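Ribokinase (Cryptococcus neoformans var. grubii serotype A, PDB 6CW5) probably phosphorylates D-ribose at O-5 with magnesium-bound ATP, giving D-ribose 5-phosphate, as a homodimeric member of the PfkB carbohydrate kinase family. Local coordinates at residues T133-Y138 and P164-V169; D201-L204 and S209-P212; C254-K259 and K295-A300. All blocks are in the same frame, centred on the assembly; numbering follows the deposited sequence. Where two conformers were deposited one is given.

Contact 1 (T133-Y138 and P164-V169)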
ATOM      1  N   THR A 133       4.537  -6.578   9.381  1.00 25.77           N
ATOM      2  CA  THR A 133       5.484  -7.361   8.589  1.00 34.66           C
ATOM      3  C   THR A 133       6.896  -6.922   8.966  1.00 32.44           C
ATOM      4  O   THR A 133       7.236  -5.738   8.888  1.00 33.37           O
ATOM      5  CB  THR A 133       5.220  -7.216   7.088  1.00 34.99           C
ATOM      6  OG1 THR A 133       3.885  -7.672   6.790  1.00 38.23           O
ATOM      7  CG2 THR A 133       6.220  -8.061   6.282  1.00 37.17           C
ATOM      8  N   SER A 134       7.665  -7.848   9.501  1.00 32.81           N
ATOM      9  CA  SER A 134       9.030  -7.586   9.902  1.00 26.12           C
ATOM     10  C   SER A 134       9.934  -8.044   8.781  1.00 29.33           C
ATOM     11  O   SER A 134       9.664  -9.055   8.119  1.00 26.70           O
ATOM     12  CB  SER A 134       9.383  -8.327  11.186  1.00 24.07           C
ATOM     13  OG  SER A 134      10.740  -8.103  11.560  1.00 34.98           O
ATOM     14  N   LEU A 135      10.988  -7.281   8.551  1.00 23.90           N
ATOM     15  CA  LEU A 135      12.027  -7.690   7.625  1.00 27.44           C
ATOM     16  C   LEU A 135      13.243  -8.214   8.362  1.00 29.75           C
ATOM     17  O   LEU A 135      14.305  -8.377   7.753  1.00 31.10           O
ATOM     18  CB  LEU A 135      12.411  -6.521   6.715  1.00 25.37           C
ATOM     19  CG  LEU A 135      11.253  -5.997   5.878  1.00 26.02           C
ATOM     20  CD1 LEU A 135      11.760  -4.927   4.938  1.00 29.63           C
ATOM     21  CD2 LEU A 135      10.549  -7.111   5.062  1.00 25.63           C
ATOM     22  N   ALA A 136      13.093  -8.497   9.665  1.00 29.52           N
ATOM     23  CA  ALA A 136      14.242  -8.734  10.530  1.00 38.37           C
ATOM     24  C   ALA A 136      15.114  -9.884  10.037  1.00 43.18           C
ATOM     25  O   ALA A 136      16.338  -9.840  10.195  1.00 46.17           O
ATOM     26  CB  ALA A 136      13.768  -9.009  11.960  1.00 45.51           C
ATOM     27  N   THR A 137      14.515 -10.930   9.462  1.00 34.42           N
ATOM     28  CA  THR A 137      15.315 -12.094   9.089  1.00 34.53           C
ATOM     29  C   THR A 137      15.924 -11.977   7.698  1.00 35.90           C
ATOM     30  O   THR A 137      16.666 -12.874   7.281  1.00 33.18           O
ATOM     31  CB  THR A 137      14.477 -13.375   9.165  1.00 44.11           C
ATOM     32  OG1 THR A 137      13.425 -13.328   8.199  1.00 43.70           O
ATOM     33  CG2 THR A 137      13.860 -13.544  10.548  1.00 44.32           C
ATOM     34  N   TYR A 138      15.642 -10.904   6.970  1.00 27.34           N
ATOM     35  CA  TYR A 138      15.996 -10.813   5.558  1.00 26.10           C
ATOM     36  C   TYR A 138      17.156  -9.859   5.322  1.00 27.55           C
ATOM     37  O   TYR A 138      17.256  -8.814   5.970  1.00 27.88           O
ATOM     38  CB  TYR A 138      14.795 -10.355   4.735  1.00 25.61           C
ATOM     39  CG  TYR A 138      13.643 -11.301   4.902  1.00 23.16           C
ATOM     40  CD1 TYR A 138      13.693 -12.583   4.352  1.00 24.18           C
ATOM     41  CD2 TYR A 138      12.525 -10.938   5.642  1.00 26.61           C
ATOM     42  CE1 TYR A 138      12.637 -13.459   4.504  1.00 24.90           C
ATOM     43  CE2 TYR A 138      11.457 -11.813   5.801  1.00 28.99           C
ATOM     44  CZ  TYR A 138      11.530 -13.070   5.236  1.00 29.41           C
ATOM     45  OH  TYR A 138      10.493 -13.945   5.400  1.00 29.39           O
ATOM     46  N   PRO A 164      21.036  -2.468   9.240  1.00 39.04           N
ATOM     47  CA  PRO A 164      21.371  -1.782   7.993  1.00 37.73           C
ATOM     48  C   PRO A 164      20.283  -1.987   6.931  1.00 30.53           C
ATOM     49  O   PRO A 164      19.458  -2.894   7.096  1.00 30.43           O
ATOM     50  CB  PRO A 164      22.662  -2.468   7.574  1.00 41.94           C
ATOM     51  CG  PRO A 164      22.458  -3.853   8.031  1.00 42.70           C
ATOM     52  CD  PRO A 164      21.787  -3.727   9.365  1.00 44.74           C
ATOM     53  N   PRO A 165      20.287  -1.181   5.871  1.00 31.07           N
ATOM     54  CA  PRO A 165      19.285  -1.365   4.812  1.00 25.33           C
ATOM     55  C   PRO A 165      19.435  -2.721   4.140  1.00 30.12           C
ATOM     56  O   PRO A 165      20.544  -3.226   3.952  1.00 31.29           O
ATOM     57  CB  PRO A 165      19.598  -0.228   3.823  1.00 27.86           C
ATOM     58  CG  PRO A 165      20.403   0.762   4.582  1.00 34.67           C
ATOM     59  CD  PRO A 165      21.170  -0.022   5.610  1.00 35.54           C
ATOM     60  N   LEU A 166      18.308  -3.305   3.752  1.00 26.86           N
ATOM     61  CA  LEU A 166      18.384  -4.504   2.936  1.00 24.35           C
ATOM     62  C   LEU A 166      18.910  -4.150   1.558  1.00 25.51           C
ATOM     63  O   LEU A 166      18.842  -3.005   1.120  1.00 25.28           O
ATOM     64  CB  LEU A 166      17.007  -5.155   2.769  1.00 21.42           C
ATOM     65  CG  LEU A 166      16.541  -6.032   3.944  1.00 25.89           C
ATOM     66  CD1 LEU A 166      16.352  -5.248   5.221  1.00 25.98           C
ATOM     67  CD2 LEU A 166      15.239  -6.672   3.545  1.00 24.85           C
ATOM     68  N   THR A 167      19.381  -5.162   0.849  1.00 21.40           N
ATOM     69  CA  THR A 167      19.660  -5.027  -0.573  1.00 20.27           C
ATOM     70  C   THR A 167      18.359  -5.283  -1.315  1.00 25.33           C
ATOM     71  O   THR A 167      17.829  -6.398  -1.278  1.00 25.28           O
ATOM     72  CB  THR A 167      20.737  -6.013  -1.001  1.00 25.29           C
ATOM     73  OG1 THR A 167      21.953  -5.740  -0.300  1.00 26.78           O
ATOM     74  CG2 THR A 167      20.973  -5.892  -2.490  1.00 25.66           C
ATOM     75  N   SER A 168      17.813  -4.259  -1.953  1.00 19.18           N
ATOM     76  CA  SER A 168      16.521  -4.401  -2.614  1.00 19.27           C
ATOM     77  C   SER A 168      16.711  -4.396  -4.124  1.00 19.45           C
ATOM     78  O   SER A 168      17.540  -3.653  -4.651  1.00 20.67           O
ATOM     79  CB  SER A 168      15.576  -3.283  -2.202  1.00 22.75           C
ATOM     80  OG  SER A 168      16.246  -2.048  -2.388  1.00 25.83           O
ATOM     81  N   VAL A 169      15.904  -5.200  -4.812  1.00 18.85           N
ATOM     82  CA  VAL A 169      16.019  -5.440  -6.248  1.00 18.02           C
ATOM     83  C   VAL A 169      14.620  -5.327  -6.831  1.00 22.27           C
ATOM     84  O   VAL A 169      13.696  -5.976  -6.339  1.00 18.82           O
ATOM     85  CB  VAL A 169      16.625  -6.831  -6.533  1.00 23.54           C
ATOM     86  CG1 VAL A 169      16.750  -7.073  -8.018  1.00 22.59           C
ATOM     87  CG2 VAL A 169      17.987  -6.972  -5.868  1.00 25.47           C
TER

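Contact 2 (D201-L204 and S209-P212)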
ATOM      1  N   ASP A 201      11.242   3.176 -21.137  1.00 23.10           N
ATOM      2  CA  ASP A 201      10.045   3.668 -20.447  1.00 20.95           C
ATOM      3  C   ASP A 201      10.425   4.613 -19.322  1.00 21.05           C
ATOM      4  O   ASP A 201       9.792   5.653 -19.130  1.00 20.48           O
ATOM      5  CB  ASP A 201       9.207   2.515 -19.875  1.00 20.53           C
ATOM      6  CG  ASP A 201       8.500   1.705 -20.931  1.00 31.06           C
ATOM      7  OD1 ASP A 201       8.163   2.257 -21.999  1.00 30.44           O
ATOM      8  OD2 ASP A 201       8.269   0.505 -20.667  1.00 25.91           O
ATOM      9  N   LEU A 202      11.436   4.249 -18.530  1.00 19.60           N
ATOM     10  CA  LEU A 202      11.855   5.150 -17.460  1.00 19.79           C
ATOM     11  C   LEU A 202      12.409   6.449 -18.031  1.00 23.52           C
ATOM     12  O   LEU A 202      12.068   7.548 -17.569  1.00 20.47           O
ATOM     13  CB  LEU A 202      12.909   4.485 -16.577  1.00 19.28           C
ATOM     14  CG  LEU A 202      12.343   3.791 -15.328  1.00 21.72           C
ATOM     15  CD1 LEU A 202      11.553   2.537 -15.731  1.00 22.60           C
ATOM     16  CD2 LEU A 202      13.529   3.454 -14.416  1.00 24.28           C
ATOM     17  N   LEU A 203      13.314   6.340 -19.005  1.00 19.48           N
ATOM     18  CA  LEU A 203      13.901   7.553 -19.564  1.00 18.58           C
ATOM     19  C   LEU A 203      12.820   8.471 -20.116  1.00 20.62           C
ATOM     20  O   LEU A 203      12.873   9.689 -19.917  1.00 21.09           O
ATOM     21  CB  LEU A 203      14.921   7.188 -20.654  1.00 22.37           C
ATOM     22  CG  LEU A 203      16.245   6.694 -20.064  1.00 23.02           C
ATOM     23  CD1 LEU A 203      17.044   5.996 -21.137  1.00 21.97           C
ATOM     24  CD2 LEU A 203      17.066   7.856 -19.465  1.00 22.02           C
ATOM     25  N   LEU A 204      11.823   7.898 -20.808  1.00 20.28           N
ATOM     26  CA  LEU A 204      10.743   8.707 -21.364  1.00 18.25           C
ATOM     27  C   LEU A 204       9.928   9.361 -20.258  1.00 20.05           C
ATOM     28  O   LEU A 204       9.537  10.524 -20.373  1.00 22.10           O
ATOM     29  CB  LEU A 204       9.816   7.855 -22.238  1.00 24.71           C
ATOM     30  CG  LEU A 204      10.258   7.516 -23.660  1.00 33.67           C
ATOM     31  CD1 LEU A 204       9.267   6.545 -24.304  1.00 34.72           C
ATOM     32  CD2 LEU A 204      10.376   8.786 -24.474  1.00 34.52           C
ATOM     33  N   SER A 209      14.654  12.302 -24.196  1.00 38.23           N
ATOM     34  CA  SER A 209      14.274  11.797 -25.508  1.00 41.05           C
ATOM     35  C   SER A 209      14.988  10.498 -25.870  1.00 41.66           C
ATOM     36  O   SER A 209      14.676   9.910 -26.914  1.00 43.29           O
ATOM     37  CB  SER A 209      14.545  12.843 -26.588  1.00 43.77           C
ATOM     38  OG  SER A 209      15.915  13.160 -26.561  1.00 48.26           O
ATOM     39  N   ALA A 210      15.934  10.039 -25.048  1.00 40.04           N
ATOM     40  CA  ALA A 210      16.556   8.743 -25.297  1.00 36.46           C
ATOM     41  C   ALA A 210      15.511   7.647 -25.150  1.00 40.26           C
ATOM     42  O   ALA A 210      14.670   7.691 -24.247  1.00 45.92           O
ATOM     43  CB  ALA A 210      17.712   8.499 -24.330  1.00 31.45           C
ATOM     44  N   ASN A 211      15.522   6.687 -26.074  1.00 39.37           N
ATOM     45  CA  ASN A 211      14.681   5.495 -25.942  1.00 37.15           C
ATOM     46  C   ASN A 211      15.417   4.289 -26.496  1.00 33.60           C
ATOM     47  O   ASN A 211      15.240   3.910 -27.657  1.00 35.55           O
ATOM     48  CB  ASN A 211      13.323   5.657 -26.621  1.00 40.21           C
ATOM     49  CG  ASN A 211      12.379   4.503 -26.290  1.00 47.28           C
ATOM     50  OD1 ASN A 211      12.767   3.547 -25.607  1.00 39.68           O
ATOM     51  ND2 ASN A 211      11.147   4.586 -26.768  1.00 52.95           N
ATOM     52  N   PRO A 212      16.226   3.625 -25.671  1.00 34.11           N
ATOM     53  CA  PRO A 212      16.945   2.440 -26.165  1.00 30.39           C
ATOM     54  C   PRO A 212      16.010   1.347 -26.642  1.00 37.13           C
ATOM     55  O   PRO A 212      16.446   0.458 -27.384  1.00 42.51           O
ATOM     56  CB  PRO A 212      17.783   1.996 -24.953  1.00 28.63           C
ATOM     57  CG  PRO A 212      17.812   3.186 -24.031  1.00 26.94           C
ATOM     58  CD  PRO A 212      16.494   3.881 -24.249  1.00 28.30           C
TER

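Contact 3 (C254-K259 and K295-A300)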
ATOM      1  N   CYS A 254      25.625  -4.060 -17.042  1.00 23.67           N
ATOM      2  CA  CYS A 254      25.623  -3.960 -15.590  0.61 23.76           C
ATOM      3  C   CYS A 254      26.289  -2.647 -15.205  1.00 26.44           C
ATOM      4  O   CYS A 254      27.328  -2.285 -15.773  1.00 27.38           O
ATOM      5  CB  CYS A 254      26.353  -5.173 -14.968  0.61 29.06           C
ATOM      6  SG  CYS A 254      26.628  -5.120 -13.171  0.61 33.09           S
ATOM      7  N   TYR A 255      25.690  -1.935 -14.252  1.00 22.09           N
ATOM      8  CA  TYR A 255      26.198  -0.635 -13.829  1.00 20.74           C
ATOM      9  C   TYR A 255      26.074  -0.517 -12.319  1.00 27.45           C
ATOM     10  O   TYR A 255      24.968  -0.610 -11.779  1.00 25.26           O
ATOM     11  CB  TYR A 255      25.435   0.516 -14.508  1.00 19.66           C
ATOM     12  CG  TYR A 255      25.751   1.872 -13.923  1.00 22.31           C
ATOM     13  CD1 TYR A 255      26.915   2.538 -14.282  1.00 24.32           C
ATOM     14  CD2 TYR A 255      24.903   2.477 -13.005  1.00 26.28           C
ATOM     15  CE1 TYR A 255      27.221   3.776 -13.744  1.00 23.01           C
ATOM     16  CE2 TYR A 255      25.197   3.715 -12.465  1.00 22.14           C
ATOM     17  CZ  TYR A 255      26.363   4.358 -12.843  1.00 25.29           C
ATOM     18  OH  TYR A 255      26.682   5.592 -12.320  1.00 25.62           O
ATOM     19  N   GLU A 256      27.200  -0.294 -11.646  1.00 24.06           N
ATOM     20  CA  GLU A 256      27.180   0.169 -10.260  1.00 24.97           C
ATOM     21  C   GLU A 256      27.434   1.661 -10.207  1.00 24.24           C
ATOM     22  O   GLU A 256      28.243   2.184 -10.994  1.00 25.20           O
ATOM     23  CB  GLU A 256      28.235  -0.550  -9.403  1.00 25.28           C
ATOM     24  CG  GLU A 256      28.082  -2.043  -9.410  1.00 29.75           C
ATOM     25  CD  GLU A 256      29.133  -2.705  -8.555  1.00 43.62           C
ATOM     26  OE1 GLU A 256      30.198  -3.058  -9.099  1.00 37.87           O
ATOM     27  OE2 GLU A 256      28.897  -2.830  -7.337  1.00 41.22           O
ATOM     28  N   PRO A 257      26.745   2.355  -9.304  1.00 23.23           N
ATOM     29  CA  PRO A 257      26.877   3.813  -9.224  1.00 24.55           C
ATOM     30  C   PRO A 257      28.323   4.283  -9.294  1.00 29.85           C
ATOM     31  O   PRO A 257      29.176   3.823  -8.529  1.00 28.08           O
ATOM     32  CB  PRO A 257      26.257   4.140  -7.861  1.00 32.94           C
ATOM     33  CG  PRO A 257      25.227   3.083  -7.683  1.00 28.51           C
ATOM     34  CD  PRO A 257      25.817   1.824  -8.288  1.00 26.13           C
ATOM     35  N   GLY A 258      28.598   5.160 -10.251  1.00 30.94           N
ATOM     36  CA  GLY A 258      29.901   5.761 -10.409  1.00 33.59           C
ATOM     37  C   GLY A 258      30.910   4.916 -11.149  1.00 35.34           C
ATOM     38  O   GLY A 258      32.035   5.379 -11.358  1.00 34.03           O
ATOM     39  N   LYS A 259      30.561   3.697 -11.551  1.00 24.49           N
ATOM     40  CA  LYS A 259      31.539   2.818 -12.174  1.00 21.80           C
ATOM     41  C   LYS A 259      31.307   2.758 -13.686  1.00 23.30           C
ATOM     42  O   LYS A 259      30.435   3.439 -14.237  1.00 27.83           O
ATOM     43  CB  LYS A 259      31.493   1.420 -11.549  1.00 21.74           C
ATOM     44  CG  LYS A 259      31.794   1.436 -10.049  1.00 31.06           C
ATOM     45  CD  LYS A 259      31.828   0.007  -9.489  1.00 40.02           C
ATOM     46  CE  LYS A 259      32.128  -0.037  -7.982  1.00 43.46           C
ATOM     47  NZ  LYS A 259      32.316  -1.452  -7.501  1.00 42.33           N
ATOM     48  N   LYS A 295      29.392 -14.197  -3.950  1.00 57.76           N
ATOM     49  CA  LYS A 295      30.119 -14.135  -5.210  1.00 56.99           C
ATOM     50  C   LYS A 295      30.409 -12.689  -5.580  1.00 53.99           C
ATOM     51  O   LYS A 295      29.663 -11.772  -5.231  1.00 51.73           O
ATOM     52  CB  LYS A 295      29.314 -14.778  -6.344  1.00 57.03           C
ATOM     53  CG  LYS A 295      29.436 -16.281  -6.471  1.00 57.80           C
ATOM     54  CD  LYS A 295      28.486 -16.784  -7.549  1.00 55.51           C
ATOM     55  CE  LYS A 295      28.557 -18.291  -7.692  1.00 57.68           C
ATOM     56  NZ  LYS A 295      27.480 -18.827  -8.575  1.00 59.14           N
ATOM     57  N   SER A 296      31.507 -12.489  -6.299  1.00 56.53           N
ATOM     58  CA  SER A 296      31.706 -11.213  -6.955  1.00 50.83           C
ATOM     59  C   SER A 296      30.567 -10.971  -7.937  1.00 50.74           C
ATOM     60  O   SER A 296      29.902 -11.903  -8.401  1.00 46.39           O
ATOM     61  CB  SER A 296      33.041 -11.184  -7.695  1.00 49.00           C
ATOM     62  OG  SER A 296      32.991 -12.017  -8.843  1.00 49.66           O
ATOM     63  N   LEU A 297      30.353  -9.699  -8.261  1.00 55.86           N
ATOM     64  CA  LEU A 297      29.301  -9.346  -9.205  1.00 47.81           C
ATOM     65  C   LEU A 297      29.546  -9.967 -10.574  1.00 44.56           C
ATOM     66  O   LEU A 297      28.604 -10.427 -11.230  1.00 44.59           O
ATOM     67  CB  LEU A 297      29.196  -7.830  -9.316  1.00 49.36           C
ATOM     68  CG  LEU A 297      28.009  -7.317 -10.106  1.00 49.13           C
ATOM     69  CD1 LEU A 297      26.731  -7.813  -9.450  1.00 42.27           C
ATOM     70  CD2 LEU A 297      28.072  -5.807 -10.108  1.00 53.02           C
ATOM     71  N   GLN A 298      30.803  -9.985 -11.033  1.00 43.47           N
ATOM     72  CA  GLN A 298      31.085 -10.559 -12.345  1.00 51.06           C
ATOM     73  C   GLN A 298      30.802 -12.059 -12.366  1.00 52.29           C
ATOM     74  O   GLN A 298      30.292 -12.584 -13.365  1.00 52.06           O
ATOM     75  CB  GLN A 298      32.532 -10.266 -12.756  1.00 59.43           C
ATOM     76  CG  GLN A 298      33.585 -10.749 -11.757  1.00 69.74           C
ATOM     77  CD  GLN A 298      35.012 -10.376 -12.154  1.00 73.50           C
ATOM     78  OE1 GLN A 298      35.227  -9.567 -13.056  1.00 74.06           O
ATOM     79  NE2 GLN A 298      35.993 -10.972 -11.476  1.00 67.45           N
ATOM     80  N   ASP A 299      31.125 -12.765 -11.277  1.00 49.88           N
ATOM     81  CA  ASP A 299      30.832 -14.195 -11.203  1.00 53.21           C
ATOM     82  C   ASP A 299      29.333 -14.451 -11.116  1.00 50.80           C
ATOM     83  O   ASP A 299      28.822 -15.399 -11.727  1.00 48.55           O
ATOM     84  CB  ASP A 299      31.527 -14.823  -9.993  1.00 59.94           C
ATOM     85  CG  ASP A 299      33.021 -14.967 -10.183  1.00 67.69           C
ATOM     86  OD1 ASP A 299      33.515 -14.609 -11.271  1.00 67.64           O
ATOM     87  OD2 ASP A 299      33.695 -15.443  -9.245  1.00 70.63           O
ATOM     88  N   ALA A 300      28.622 -13.648 -10.321  1.00 45.61           N
ATOM     89  CA  ALA A 300      27.183 -13.831 -10.200  1.00 43.61           C
ATOM     90  C   ALA A 300      26.504 -13.636 -11.546  1.00 43.23           C
ATOM     91  O   ALA A 300      25.589 -14.389 -11.907  1.00 43.88           O
ATOM     92  CB  ALA A 300      26.618 -12.867  -9.162  1.00 38.29           C
TER

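Contact 1 (T133-Y138 and P164-V169)
L166 pushes its isobutyl end against Y138 and L135, and every close contact between T133-Y138 and P164-V169 runs through this one leucine. The tight part is its branch point against the backbone of Y138: CG of L166 lies 3.5 Å from the carbonyl O of Y138, with both methyl carbons a little farther from the same oxygen. CD2 also reaches CB of Y138, at 3.9 Å. With CG anti to the carbonyl carbon (chi1 -58°), the Y138 ring swings away from L166 and runs back along its own segment, where OG1 of T137 sits 3.4 Å above the ring plane, over its centre, and CA of L135 lies at the edge.

The looser part is the meeting of the two leucines, where CD1 of L135 approaches CD2 of L166 at 4.1 Å, a single methyl pair. Beyond it the loop turns to the surface: S134, A136 and T137 are exposed, as are P164, which follows a cis peptide bond, and P165. A type I beta turn from L135 to Y138, closed by Y138 N to L135 O at 3.0 Å, brings the L135 side chain and the carbonyl and CB of Y138 up to L166. Just ahead of it, OG of S134 accepts from the backbone N of A136 at 3.0 Å, an ST turn.

L166 packs on A159 of helix 149-161 and shares a backbone hydrogen bond with it, and L135 packs on A158, so the loop leading into strand 140-143 and the entry to the neighbouring parallel strand 167-170 meet beside that helix. No hydrogen bond joins the two segments: shape and burial of carbon hold them here, while the backbone bonds of T167 and V169 to L141 supply the directional pairing farther along.

Contact 2 (D201-L204 and S209-P212)
A chi1 near -78° in both L203 and L204 sets CG of each leucine anti to its carbonyl carbon, and from neighbouring places on the last turn of helix 196-205 the two side chains reach different parts of S209-P212. N211 takes the other course: chi1 of -171° carries its amide out to the L204 side. L203 makes the more buried contact. Its CB lies 3.6 Å from the carbonyl O of A210, and its CD1 reaches on to the proline ring, 3.8 Å from CD of P212, the leucine crossing the ring at about a right angle. The same CD1 passes 4.1 Å from CB of A210, so one methyl bridges alanine and proline.

This is a helix followed by a short reversal: the chain leaves helix 196-205 and comes back along its end before heading for helix 220-233, in the alpha/beta domain of the PfkB fold. Helix 220-233 closes the L203 side, its E230 and L231 touching the leucine. P212 is about 6 Å, side chain to side chain, from L247, a predicted ATP-binding residue, which puts the reversal near the nucleotide site, where ADP has been seen bound at N195 and T246.

The outer side is thinner. CD1 of L204 lies 3.7 Å from ND2 of N211, a methyl against an amide nitrogen, and L204 is exposed. OD1 of N211 accepts from the backbone N of G213, which ties down the other end of the amide. The carbonyl O of A210 is buried here against CB of L203 and has no polar partner in the model.

Contact 3 (C254-K259 and K295-A300)
C254 and E256 meet L297 through a single methyl: van der Waals touches, one to sulfur and one to a carboxylate end, make up the whole contact, with no hydrogen bond across it. In the conformer given, CD2 of L297 lies 3.5 Å from SG of C254. The same CD2 lies against the end of E256, 3.6 Å from OE1 and equally near CD, so it meets the carboxylate as well as the CG methylene. The E256 and L297 side chains come from opposite directions. Chi1 of -171° turns CG of L297 anti to its own backbone N, holding the branch out from the first turn of the helix.

Polar bonds stay within each segment. NZ of K259 forms a salt bridge to OE1 of E256 at 3.1 Å, approaching from above the carboxylate plane (55° out of it). The type II turn from E256 to K259, with G258 at positive phi, brings lysine and glutamate together, and the phenol OH of Y255 takes the backbone N-H of G258 at 2.9 Å. In K295-A300, S296 is the N-cap: its OG accepts from N of D299 at 3.2 Å.

L297 opens helix 297-311 and also touches F287 and L291 of helix 279-292, while both it and E256 reach W191 on strand 191-195. C254 and E256 thus meet the start of helix 297-311, while Y255, on strand 252-255, turns to helix 220-233.

Read from the N terminus, the three contacts come in series, none nested in or crossing another. Contact 1 closes a loop running through strand 140-143 and helix 149-161 to strand 167-170, a beta-alpha-beta unit within the parallel part of the large sheet. Contact 2 is the shortest closure, five residues apart at its nearest ends, and joins the end of helix 196-205 to the loop leading to helix 220-233. Contact 3 spans strand 262-264 and helix 279-292, joining the antiparallel edge of the sheet to helix 297-311. Contacts 1 and 3 reach the same sheet, their centres 21 Å apart, but none of the three touches another.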